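PDB 3TZL: tryptophanyl-tRNA synthetase from Campylobacter jejuni subsp. jejuni, which catalyses the ATP-dependent attachment of tryptophan to tRNA(Trp), as a homodimeric class I aminoacyl-tRNA synthetase. Local coordinates for residues B[202-207]-B[282-287]. Sequence-based numbering, arbitrary orientation.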
ATOM      1  N   ASP B 202      16.198 -26.436  19.408  1.00 40.57           N
ATOM      2  CA  ASP B 202      15.626 -26.202  18.085  1.00 43.50           C
ATOM      3  C   ASP B 202      15.048 -27.475  17.464  1.00 47.48           C
ATOM      4  O   ASP B 202      15.472 -28.594  17.774  1.00 49.66           O
ATOM      5  CB  ASP B 202      16.666 -25.561  17.152  1.00 42.13           C
ATOM      6  CG  ASP B 202      17.214 -24.247  17.703  1.00 47.28           C
ATOM      7  OD1 ASP B 202      16.483 -23.539  18.420  1.00 45.16           O
ATOM      8  OD2 ASP B 202      18.387 -23.926  17.427  1.00 52.79           O
ATOM      9  N   ILE B 203      14.071 -27.278  16.586  1.00 44.20           N
ATOM     10  CA  ILE B 203      13.314 -28.367  15.988  1.00 40.22           C
ATOM     11  C   ILE B 203      13.971 -28.876  14.723  1.00 37.08           C
ATOM     12  O   ILE B 203      14.003 -30.075  14.472  1.00 36.37           O
ATOM     13  CB  ILE B 203      11.909 -27.890  15.614  1.00 38.63           C
ATOM     14  CG1 ILE B 203      11.132 -27.527  16.879  1.00 38.94           C
ATOM     15  CG2 ILE B 203      11.179 -28.948  14.810  1.00 34.73           C
ATOM     16  CD1 ILE B 203       9.753 -26.978  16.601  1.00 40.39           C
ATOM     17  N   PHE B 204      14.487 -27.950  13.922  1.00 35.15           N
ATOM     18  CA  PHE B 204      14.993 -28.279  12.605  1.00 39.59           C
ATOM     19  C   PHE B 204      16.505 -28.101  12.500  1.00 46.06           C
ATOM     20  O   PHE B 204      17.008 -27.571  11.521  1.00 49.85           O
ATOM     21  CB  PHE B 204      14.264 -27.450  11.540  1.00 40.07           C
ATOM     22  CG  PHE B 204      12.784 -27.710  11.498  1.00 38.59           C
ATOM     23  CD1 PHE B 204      12.296 -28.921  11.035  1.00 37.25           C
ATOM     24  CD2 PHE B 204      11.885 -26.755  11.936  1.00 36.47           C
ATOM     25  CE1 PHE B 204      10.936 -29.170  11.003  1.00 34.01           C
ATOM     26  CE2 PHE B 204      10.525 -27.007  11.920  1.00 33.22           C
ATOM     27  CZ  PHE B 204      10.055 -28.218  11.447  1.00 30.85           C
ATOM     28  N   SER B 205      17.222 -28.564  13.511  1.00 52.33           N
ATOM     29  CA  SER B 205      18.668 -28.465  13.524  1.00 52.43           C
ATOM     30  C   SER B 205      19.256 -29.804  13.126  1.00 51.94           C
ATOM     31  O   SER B 205      18.531 -30.776  12.936  1.00 52.35           O
ATOM     32  CB  SER B 205      19.142 -28.073  14.920  1.00 58.47           C
ATOM     33  OG  SER B 205      18.597 -28.944  15.901  1.00 64.71           O
ATOM     34  N   SER B 206      20.573 -29.854  12.983  1.00 54.71           N
ATOM     35  CA  SER B 206      21.246 -31.119  12.769  1.00 55.02           C
ATOM     36  C   SER B 206      21.301 -31.825  14.100  1.00 56.10           C
ATOM     37  O   SER B 206      21.200 -31.178  15.142  1.00 58.31           O
ATOM     38  CB  SER B 206      22.673 -30.882  12.286  1.00 62.34           C
ATOM     39  OG  SER B 206      23.424 -30.170  13.256  1.00 63.55           O
ATOM     40  N   GLU B 207      21.481 -33.142  14.066  1.00 54.10           N
ATOM     41  CA  GLU B 207      21.662 -33.924  15.280  1.00 58.03           C
ATOM     42  C   GLU B 207      22.826 -33.425  16.120  1.00 57.00           C
ATOM     43  O   GLU B 207      22.797 -33.529  17.346  1.00 51.92           O
ATOM     44  CB  GLU B 207      21.864 -35.393  14.945  1.00 65.23           C
ATOM     45  CG  GLU B 207      20.616 -36.062  14.401  1.00 71.87           C
ATOM     46  CD  GLU B 207      20.742 -37.566  14.374  1.00 78.90           C
ATOM     47  OE1 GLU B 207      21.664 -38.086  15.040  1.00 79.62           O
ATOM     48  OE2 GLU B 207      19.928 -38.226  13.686  1.00 81.94           O
ATOM     49  N   GLU B 282      12.208 -34.635   8.186  1.00 36.91           N
ATOM     50  CA  GLU B 282      12.340 -35.223   6.856  1.00 39.90           C
ATOM     51  C   GLU B 282      11.422 -34.540   5.862  1.00 38.85           C
ATOM     52  O   GLU B 282      11.801 -34.292   4.713  1.00 42.75           O
ATOM     53  CB  GLU B 282      12.023 -36.723   6.882  1.00 45.77           C
ATOM     54  CG  GLU B 282      13.015 -37.556   7.652  1.00 51.81           C
ATOM     55  CD  GLU B 282      12.545 -39.006   7.845  1.00 58.69           C
ATOM     56  OE1 GLU B 282      11.486 -39.387   7.282  1.00 61.01           O
ATOM     57  OE2 GLU B 282      13.239 -39.760   8.566  1.00 59.53           O
ATOM     58  N   LYS B 283      10.204 -34.243   6.303  1.00 35.85           N
ATOM     59  CA  LYS B 283       9.247 -33.540   5.460  1.00 37.53           C
ATOM     60  C   LYS B 283       9.715 -32.095   5.168  1.00 42.95           C
ATOM     61  O   LYS B 283       9.614 -31.595   4.028  1.00 40.85           O
ATOM     62  CB  LYS B 283       7.877 -33.540   6.127  1.00 37.80           C
ATOM     63  CG  LYS B 283       6.806 -32.828   5.331  1.00 51.73           C
ATOM     64  CD  LYS B 283       5.459 -33.031   5.999  1.00 60.97           C
ATOM     65  CE  LYS B 283       4.382 -32.142   5.404  1.00 62.58           C
ATOM     66  NZ  LYS B 283       3.087 -32.384   6.110  1.00 63.20           N
ATOM     67  N   TYR B 284      10.227 -31.440   6.207  1.00 35.46           N
ATOM     68  CA  TYR B 284      10.763 -30.093   6.103  1.00 36.97           C
ATOM     69  C   TYR B 284      11.860 -30.011   5.043  1.00 42.13           C
ATOM     70  O   TYR B 284      11.773 -29.214   4.100  1.00 44.30           O
ATOM     71  CB  TYR B 284      11.288 -29.676   7.471  1.00 33.44           C
ATOM     72  CG  TYR B 284      11.973 -28.323   7.548  1.00 36.19           C
ATOM     73  CD1 TYR B 284      11.240 -27.139   7.620  1.00 39.66           C
ATOM     74  CD2 TYR B 284      13.356 -28.239   7.633  1.00 39.01           C
ATOM     75  CE1 TYR B 284      11.885 -25.893   7.735  1.00 40.43           C
ATOM     76  CE2 TYR B 284      14.005 -27.014   7.741  1.00 41.91           C
ATOM     77  CZ  TYR B 284      13.268 -25.851   7.797  1.00 41.28           C
ATOM     78  OH  TYR B 284      13.944 -24.662   7.904  1.00 43.91           O
ATOM     79  N   ASN B 285      12.874 -30.854   5.196  1.00 40.47           N
ATOM     80  CA  ASN B 285      13.971 -30.935   4.242  1.00 43.25           C
ATOM     81  C   ASN B 285      13.541 -31.266   2.821  1.00 43.98           C
ATOM     82  O   ASN B 285      14.058 -30.678   1.870  1.00 48.26           O
ATOM     83  CB  ASN B 285      15.017 -31.936   4.733  1.00 44.21           C
ATOM     84  CG  ASN B 285      15.745 -31.435   5.965  1.00 50.96           C
ATOM     85  OD1 ASN B 285      16.226 -30.296   5.992  1.00 51.50           O
ATOM     86  ND2 ASN B 285      15.806 -32.264   7.002  1.00 50.57           N
ATOM     87  N   GLU B 286      12.607 -32.201   2.678  1.00 40.86           N
ATOM     88  CA  GLU B 286      12.037 -32.529   1.371  1.00 46.71           C
ATOM     89  C   GLU B 286      11.386 -31.311   0.698  1.00 46.11           C
ATOM     90  O   GLU B 286      11.593 -31.064  -0.485  1.00 46.92           O
ATOM     91  CB  GLU B 286      11.037 -33.692   1.493  1.00 58.02           C
ATOM     92  CG  GLU B 286      10.218 -34.002   0.231  1.00 68.09           C
ATOM     93  CD  GLU B 286       8.818 -33.359   0.234  1.00 77.78           C
ATOM     94  OE1 GLU B 286       8.161 -33.338   1.304  1.00 82.13           O
ATOM     95  OE2 GLU B 286       8.370 -32.877  -0.838  1.00 76.05           O
ATOM     96  N   LEU B 287      10.606 -30.548   1.454  1.00 44.17           N
ATOM     97  CA  LEU B 287       9.927 -29.381   0.905  1.00 43.36           C
ATOM     98  C   LEU B 287      10.908 -28.285   0.473  1.00 44.73           C
ATOM     99  O   LEU B 287      10.599 -27.477  -0.397  1.00 45.18           O
ATOM    100  CB  LEU B 287       8.922 -28.821   1.916  1.00 37.44           C
ATOM    101  CG  LEU B 287       7.673 -29.659   2.205  1.00 40.57           C
ATOM    102  CD1 LEU B 287       6.998 -29.179   3.492  1.00 39.06           C
ATOM    103  CD2 LEU B 287       6.674 -29.634   1.041  1.00 36.30           C
TER
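Phe204, in the loop that leads into helix 207-215, lays its ring over a face of Tyr284 on helix 278-289, and the contact rests on this one aromatic pair. The stack is offset and close to parallel: the centroids lie 4.1 Å apart and the planes are inclined by 19°. Overlap is closest along one side of the phenylalanine ring. Phe204 CD1 sits above the tyrosine near its rim, 3.6 Å from Tyr284 CG, while Phe204 CE1 reaches past the ring to Tyr284 CB, also at 3.6 Å. At the other end of the overlap, Phe204 CB adds a CH-pi contact over the same tyrosine face, 4.2 Å from the ring centroid. Tyr284 meets the loop in this way because its CG stands anti to the backbone N (chi1 176°), which carries the ring from the helix across to Phe204.

The opposite face of the phenylalanine is covered from within its own loop, where Ile203 CG2 lies 3.4 Å above the plane and over the ring centre. Phe204 is thus sandwiched between an aliphatic branch and an aromatic face. Helix 53-70 packs against both rings, with Ala66 touching Phe204, and Lys62 and Ser69 touching Tyr284. A polar link accompanies the stack nearby: Arg281, one turn before Tyr284 on the same helix, donates from NE to Ile203 O and also packs on Phe204.

The loop follows shortly after the predicted 'KMSKS' region in sequence, and backbone hydrogen bonding joins Ile203 to Leu16 of the predicted 'HIGH' region; bound ADP is about 12 Å from the Phe204 side chain. The Phe204-Tyr284 pair itself is held by apolar stacking, while Arg281 supplies a directional bond between the loop and helix 278-289.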